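L-aspartate semialdehyde sulfurtransferase (Methanocaldococcus jannaschii, PDB 3KPB) probably makes homocysteine from sulfide and aspartate semialdehyde together with MJ0099, its C-terminal CBS domain pair, the part present here, binding S-adenosylmethionine and methylthioadenosine. Local coordinates at residues A[59-62]-A[66-69]; A[21-26]-A[51-56]. One frame throughout, in Å; residues are numbered along the deposited sequence.

Contact 1. Residues A[59-62]-A[66-69]. With SAM (S-adenosylmethionine), chain E.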
loop_
_atom_site.group_PDB
_atom_site.type_symbol
_atom_site.label_atom_id
_atom_site.label_comp_id
_atom_site.label_asym_id
_atom_site.label_seq_id
_atom_site.Cartn_x
_atom_site.Cartn_y
_atom_site.Cartn_z
ATOM N N GLN A 59 3.124 -9.602 13.186
ATOM C CA GLN A 59 3.255 -9.470 14.646
ATOM C C GLN A 59 2.283 -10.371 15.429
ATOM O O GLN A 59 2.235 -10.318 16.664
ATOM C CB GLN A 59 3.046 -8.009 15.073
ATOM C CG GLN A 59 4.109 -7.007 14.606
ATOM C CD GLN A 59 3.873 -5.603 15.164
ATOM O OE1 GLN A 59 3.212 -5.430 16.190
ATOM N NE2 GLN A 59 4.418 -4.597 14.492
ATOM N N ASN A 60 1.515 -11.182 14.702
ATOM C CA ASN A 60 0.527 -12.100 15.283
ATOM C C ASN A 60 -0.544 -11.443 16.164
ATOM O O ASN A 60 -0.942 -11.987 17.201
ATOM C CB ASN A 60 1.212 -13.286 15.975
ATOM C CG ASN A 60 1.401 -14.459 15.039
ATOM O OD1 ASN A 60 2.509 -14.728 14.568
ATOM N ND2 ASN A 60 0.307 -15.155 14.730
ATOM N N LYS A 61 -1.017 -10.278 15.721
ATOM C CA LYS A 61 -2.073 -9.549 16.424
ATOM C C LYS A 61 -3.441 -10.031 15.977
ATOM O O LYS A 61 -3.647 -10.311 14.792
ATOM C CB LYS A 61 -1.975 -8.039 16.166
ATOM C CG LYS A 61 -0.673 -7.381 16.598
ATOM C CD LYS A 61 -0.326 -7.686 18.048
ATOM C CE LYS A 61 0.845 -6.832 18.508
ATOM N NZ LYS A 61 1.285 -7.236 19.877
ATOM N N LYS A 62 -4.382 -10.095 16.917
ATOM C CA LYS A 62 -5.731 -10.582 16.616
ATOM C C LYS A 62 -6.766 -9.498 16.310
ATOM O O LYS A 62 -7.691 -9.741 15.536
ATOM C CB LYS A 62 -6.248 -11.481 17.743
ATOM C CG LYS A 62 -5.477 -12.781 17.899
ATOM C CD LYS A 62 -6.063 -13.637 19.012
ATOM C CE LYS A 62 -5.228 -14.887 19.259
ATOM N NZ LYS A 62 -3.918 -14.576 19.901
ATOM N N GLU A 66 -4.873 -3.555 18.432
ATOM C CA GLU A 66 -3.483 -3.907 18.725
ATOM C C GLU A 66 -2.489 -3.446 17.666
ATOM O O GLU A 66 -1.278 -3.475 17.903
ATOM C CB GLU A 66 -3.342 -5.411 18.903
ATOM C CG GLU A 66 -4.221 -5.979 19.979
ATOM C CD GLU A 66 -4.194 -7.484 19.992
ATOM O OE1 GLU A 66 -3.230 -8.059 20.543
ATOM O OE2 GLU A 66 -5.140 -8.098 19.457
ATOM N N ILE A 67 -2.985 -3.030 16.504
ATOM C CA ILE A 67 -2.103 -2.691 15.389
ATOM C C ILE A 67 -2.347 -1.303 14.799
ATOM O O ILE A 67 -1.479 -0.774 14.103
ATOM C CB ILE A 67 -2.163 -3.775 14.265
ATOM C CG1 ILE A 67 -0.886 -3.771 13.409
ATOM C CG2 ILE A 67 -3.426 -3.626 13.408
ATOM C CD1 ILE A 67 0.333 -4.366 14.103
ATOM N N MET A 68 -3.509 -0.713 15.068
ATOM C CA MET A 68 -3.843 0.554 14.418
ATOM C C MET A 68 -2.823 1.639 14.745
ATOM O O MET A 68 -2.230 1.645 15.826
ATOM C CB MET A 68 -5.259 1.015 14.780
ATOM C CG MET A 68 -5.450 1.292 16.256
ATOM S SD MET A 68 -7.159 1.640 16.660
ATOM C CE MET A 68 -6.968 2.144 18.371
ATOM N N THR A 69 -2.615 2.549 13.800
ATOM C CA THR A 69 -1.737 3.683 14.038
ATOM C C THR A 69 -2.517 4.693 14.873
ATOM O O THR A 69 -3.589 5.146 14.470
ATOM C CB THR A 69 -1.253 4.299 12.717
ATOM O OG1 THR A 69 -0.391 3.362 12.058
ATOM C CG2 THR A 69 -0.477 5.585 12.967
HETATM N N SAM E . 0.733 5.713 2.354
HETATM C CA SAM E . 1.469 4.649 3.055
HETATM C C SAM E . 0.480 3.692 3.728
HETATM O O SAM E . -0.571 3.364 3.171
HETATM O OXT SAM E . 0.711 3.215 4.842
HETATM C CB SAM E . 2.380 5.273 4.116
HETATM C CG SAM E . 3.672 4.468 4.276
HETATM S SD SAM E . 3.961 3.919 5.996
HETATM C CE SAM E . 5.202 2.676 5.718
HETATM C "C5'" SAM E . 2.567 2.865 6.535
HETATM C "C4'" SAM E . 1.865 3.410 7.777
HETATM O "O4'" SAM E . 1.326 4.714 7.510
HETATM C "C3'" SAM E . 0.647 2.537 8.065
HETATM O "O3'" SAM E . 0.957 1.694 9.172
HETATM C "C2'" SAM E . -0.448 3.527 8.454
HETATM O "O2'" SAM E . -0.939 3.198 9.759
HETATM C "C1'" SAM E . 0.284 4.871 8.483
HETATM N N9 SAM E . -0.647 5.931 8.042
HETATM C C8 SAM E . -1.275 5.991 6.865
HETATM N N7 SAM E . -2.037 7.086 6.827
HETATM C C5 SAM E . -1.891 7.726 7.984
HETATM C C6 SAM E . -2.421 8.896 8.514
HETATM N N6 SAM E . -3.273 9.642 7.816
HETATM N N1 SAM E . -2.058 9.270 9.749
HETATM C C2 SAM E . -1.212 8.543 10.460
HETATM N N3 SAM E . -0.689 7.422 9.985
HETATM C C4 SAM E . -1.012 6.992 8.757
HETATM O O HOH W 1 -1.123 -6.958 21.598
HETATM O O HOH W 2 -3.261 -10.648 19.703
#

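Contact 2. Residues A[21-26]-A[51-56]. With SAM (S-adenosylmethionine), chain E.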
loop_
_atom_site.group_PDB
_atom_site.type_symbol
_atom_site.label_atom_id
_atom_site.label_comp_id
_atom_site.label_asym_id
_atom_site.label_seq_id
_atom_site.Cartn_x
_atom_site.Cartn_y
_atom_site.Cartn_z
ATOM N N MET A 21 -9.011 -9.966 9.924
ATOM C CA MET A 21 -9.773 -10.436 8.771
ATOM C C MET A 21 -11.004 -9.565 8.464
ATOM O O MET A 21 -11.257 -9.252 7.297
ATOM C CB MET A 21 -10.174 -11.901 8.958
ATOM C CG MET A 21 -11.062 -12.428 7.852
ATOM S SD MET A 21 -11.625 -14.105 8.157
ATOM C CE MET A 21 -10.264 -15.049 7.490
ATOM N N GLU A 22 -11.760 -9.177 9.494
ATOM C CA GLU A 22 -12.928 -8.319 9.291
ATOM C C GLU A 22 -12.499 -6.982 8.684
ATOM O O GLU A 22 -13.112 -6.512 7.726
ATOM C CB GLU A 22 -13.742 -8.128 10.579
ATOM C CG GLU A 22 -15.055 -7.363 10.358
ATOM C CD GLU A 22 -16.046 -7.470 11.513
ATOM O OE1 GLU A 22 -16.781 -6.485 11.743
ATOM O OE2 GLU A 22 -16.108 -8.526 12.180
ATOM N N ALA A 23 -11.419 -6.399 9.208
ATOM C CA ALA A 23 -10.891 -5.139 8.667
ATOM C C ALA A 23 -10.486 -5.267 7.197
ATOM O O ALA A 23 -10.792 -4.389 6.384
ATOM C CB ALA A 23 -9.720 -4.647 9.496
ATOM N N ALA A 24 -9.809 -6.365 6.860
ATOM C CA ALA A 24 -9.394 -6.622 5.485
ATOM C C ALA A 24 -10.604 -6.732 4.563
ATOM O O ALA A 24 -10.594 -6.204 3.448
ATOM C CB ALA A 24 -8.551 -7.887 5.412
ATOM N N LYS A 25 -11.648 -7.413 5.037
ATOM C CA LYS A 25 -12.887 -7.519 4.274
ATOM C C LYS A 25 -13.491 -6.146 3.981
ATOM O O LYS A 25 -14.013 -5.927 2.886
ATOM C CB LYS A 25 -13.901 -8.411 4.988
ATOM C CG LYS A 25 -13.590 -9.891 4.899
ATOM C CD LYS A 25 -14.555 -10.696 5.746
ATOM C CE LYS A 25 -14.262 -12.175 5.608
ATOM N NZ LYS A 25 -15.134 -12.987 6.504
ATOM N N ILE A 26 -13.410 -5.232 4.950
ATOM C CA ILE A 26 -13.929 -3.869 4.782
ATOM C C ILE A 26 -13.143 -3.120 3.694
ATOM O O ILE A 26 -13.735 -2.480 2.821
ATOM C CB ILE A 26 -13.933 -3.087 6.128
ATOM C CG1 ILE A 26 -14.912 -3.733 7.113
ATOM C CG2 ILE A 26 -14.280 -1.604 5.919
ATOM C CD1 ILE A 26 -14.806 -3.217 8.534
ATOM N N TRP A 51 -1.144 -1.868 4.733
ATOM C CA TRP A 51 0.148 -2.074 5.377
ATOM C C TRP A 51 -0.025 -2.610 6.799
ATOM O O TRP A 51 0.685 -3.526 7.216
ATOM C CB TRP A 51 0.983 -0.799 5.387
ATOM C CG TRP A 51 2.369 -1.042 5.887
ATOM C CD1 TRP A 51 2.884 -0.675 7.102
ATOM C CD2 TRP A 51 3.414 -1.743 5.203
ATOM N NE1 TRP A 51 4.194 -1.088 7.206
ATOM C CE2 TRP A 51 4.547 -1.737 6.050
ATOM C CE3 TRP A 51 3.511 -2.356 3.944
ATOM C CZ2 TRP A 51 5.765 -2.327 5.679
ATOM C CZ3 TRP A 51 4.721 -2.942 3.577
ATOM C CH2 TRP A 51 5.830 -2.923 4.444
ATOM N N ASP A 52 -0.978 -2.047 7.534
ATOM C CA ASP A 52 -1.240 -2.502 8.897
ATOM C C ASP A 52 -1.837 -3.903 8.964
ATOM O O ASP A 52 -1.629 -4.604 9.949
ATOM C CB ASP A 52 -2.154 -1.520 9.611
ATOM C CG ASP A 52 -1.561 -0.142 9.677
ATOM O OD1 ASP A 52 -0.427 0.001 10.187
ATOM O OD2 ASP A 52 -2.224 0.799 9.208
ATOM N N ILE A 53 -2.577 -4.312 7.936
ATOM C CA ILE A 53 -3.040 -5.704 7.845
ATOM C C ILE A 53 -1.832 -6.641 7.770
ATOM O O ILE A 53 -1.739 -7.607 8.527
ATOM C CB ILE A 53 -3.985 -5.925 6.633
ATOM C CG1 ILE A 53 -5.226 -5.018 6.726
ATOM C CG2 ILE A 53 -4.376 -7.407 6.476
ATOM C CD1 ILE A 53 -6.112 -5.207 7.975
ATOM N N ALA A 54 -0.900 -6.342 6.864
ATOM C CA ALA A 54 0.359 -7.087 6.783
ATOM C C ALA A 54 1.126 -7.069 8.108
ATOM O O ALA A 54 1.632 -8.104 8.549
ATOM C CB ALA A 54 1.233 -6.555 5.647
ATOM N N LYS A 55 1.200 -5.902 8.747
ATOM C CA LYS A 55 1.930 -5.762 10.007
ATOM C C LYS A 55 1.284 -6.622 11.105
ATOM O O LYS A 55 1.988 -7.289 11.871
ATOM C CB LYS A 55 1.989 -4.288 10.407
ATOM C CG LYS A 55 3.218 -3.873 11.202
ATOM C CD LYS A 55 3.530 -2.378 10.995
ATOM C CE LYS A 55 2.366 -1.482 11.415
ATOM N NZ LYS A 55 2.829 -0.170 11.968
ATOM N N ALA A 56 -0.053 -6.628 11.152
ATOM C CA ALA A 56 -0.800 -7.447 12.121
ATOM C C ALA A 56 -0.501 -8.934 11.965
ATOM O O ALA A 56 -0.262 -9.632 12.953
ATOM C CB ALA A 56 -2.299 -7.192 12.014
HETATM N N SAM E . 0.733 5.713 2.354
HETATM C CA SAM E . 1.469 4.649 3.055
HETATM C C SAM E . 0.480 3.692 3.728
HETATM O O SAM E . -0.571 3.364 3.171
HETATM O OXT SAM E . 0.711 3.215 4.842
HETATM C CB SAM E . 2.380 5.273 4.116
HETATM C CG SAM E . 3.672 4.468 4.276
HETATM S SD SAM E . 3.961 3.919 5.996
HETATM C CE SAM E . 5.202 2.676 5.718
HETATM C "C5'" SAM E . 2.567 2.865 6.535
HETATM C "C4'" SAM E . 1.865 3.410 7.777
HETATM O "O4'" SAM E . 1.326 4.714 7.510
HETATM C "C3'" SAM E . 0.647 2.537 8.065
HETATM O "O3'" SAM E . 0.957 1.694 9.172
HETATM C "C2'" SAM E . -0.448 3.527 8.454
HETATM O "O2'" SAM E . -0.939 3.198 9.759
HETATM C "C1'" SAM E . 0.284 4.871 8.483
HETATM N N9 SAM E . -0.647 5.931 8.042
HETATM C C8 SAM E . -1.275 5.991 6.865
HETATM N N7 SAM E . -2.037 7.086 6.827
HETATM C C5 SAM E . -1.891 7.726 7.984
HETATM C C6 SAM E . -2.421 8.896 8.514
HETATM N N6 SAM E . -3.273 9.642 7.816
HETATM N N1 SAM E . -2.058 9.270 9.749
HETATM C C2 SAM E . -1.212 8.543 10.460
HETATM N N3 SAM E . -0.689 7.422 9.985
HETATM C C4 SAM E . -1.012 6.992 8.757
#

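Contact 1. Residues A[59-62]-A[66-69]
Gln59 lays its carboxamide against the end of Ile67: OE1 comes to 3.7 Å from Ile67 CD1, with CD of the glutamine hardly farther off, so the amide meets this methyl by van der Waals contact. Its chain is extended past CG, which carries the amide out as far as the isoleucine. The backbone then turns at Asn60, whose positive phi (57°) belongs to the Schellman motif ending helix 50-58. Beyond the turn comes Lys61, and it covers Glu66 with its aliphatic part. CG stands beside the backbone N (chi1 -60°) and the chain bends at chi2, which lays CG and CD along Glu66 CB, Lys61 CD being 3.9 Å from it; CG also touches Ile67 CD1. The charged ends are not in direct contact, since Lys61 NZ lies 4.6 Å from Glu66 OE1. One water joins them, accepting from NZ and donating to OE1 at 2.6 Å. With an alanine here, the methylenes over Glu66 CB and Ile67 CD1 would be gone, and the water bridging NZ and OE1 would probably lose its lysine partner. Lys62 contributes its backbone: its N makes a weak bond of 3.3 Å to Glu66 OE2, bent to 134° at the hydrogen, and also gives to a second water, which donates to OE1. The stronger grip on OE2 comes from the backbone N of Thr63. The carboxylate of Glu66 therefore folds back on the loop that precedes it, held by main-chain N-H groups and two waters. On this exposed linker between the two CBS motifs, the chemistry suggests that Lys61 and Glu66 attract each other through water, beside a small apolar patch whose buried member is Ile67.

Contact 2. Residues A[21-26]-A[51-56]
Ile53 reaches helix 20-30 because CG1 stands anti to its own carbonyl carbon (chi1 -59°) and chi2 then turns CD1 toward Ala23 and Ala24, while CG2 takes the place anti to the backbone N. The two branches share the work. CD1 comes to 4.0 Å from Ala23 CB and lies as close to the backbone N of Ala24; CG2 meets Ala24 CB at 4.3 Å. Small methyls on the first helix let one branched side chain come near its backbone, and the closest CA atoms, those of Ala24 and Ile53, are 6.8 Å apart. No hydrogen bond crosses here: the contact is buried and apolar. Ile20 and Leu27 extend the surface that receives Ile53, and Leu57 of the second subunit also packs on it.

Trp51, Asp52 and Lys55 of helix 50-58 face the ligand. Asp52 holds the ribose through OD2, which accepts from SAM O2' at 2.8 Å; its OD1 lies near SAM O3' at 2.4 Å, too short to be taken at face value. OD2 has a second donor in the backbone N of Thr49, which would help fix the rotation of the carboxylate. Lys55 bends at chi3 and chi4 to bring NZ within a long salt-bridge distance, 3.7 Å, of Asp52 OD1, and its charge probably helps to balance the aspartate. Trp51 has SAM CE over one face, offset toward the rim, with SAM O3' in the ring plane at its edge. The helix pair joined by Ile53 belongs to the CBS motif, whose two helices pack together against one face of a small three-stranded sheet; as in many CBS domains that bind adenosine compounds, an aspartate on the second helix holds the ribose.

Contact 2 and contact 1 follow one another along the chain, their centres 9 Å apart, and helix 50-58 joins them. As that helix ends, Lys61 N lies 2.9 Å from Ala56 O, a probable hydrogen bond that ties the 59-62 turn to the 51-56 segment. Ile67 returns to the same helix, its CG1 packing 3.6 Å from Asp52 O. Both contacts also touch S-adenosylmethionine: Thr69 OG1 accepts from SAM O2', modelled at 2.4 Å, a length too short to be trusted, and lies 3.8 Å from Asp52 OD1. The ribose thus sits where the first CBS motif and the start of the second come together, and Ile73 and Gly95 add further hydrogen bonds to the ligand.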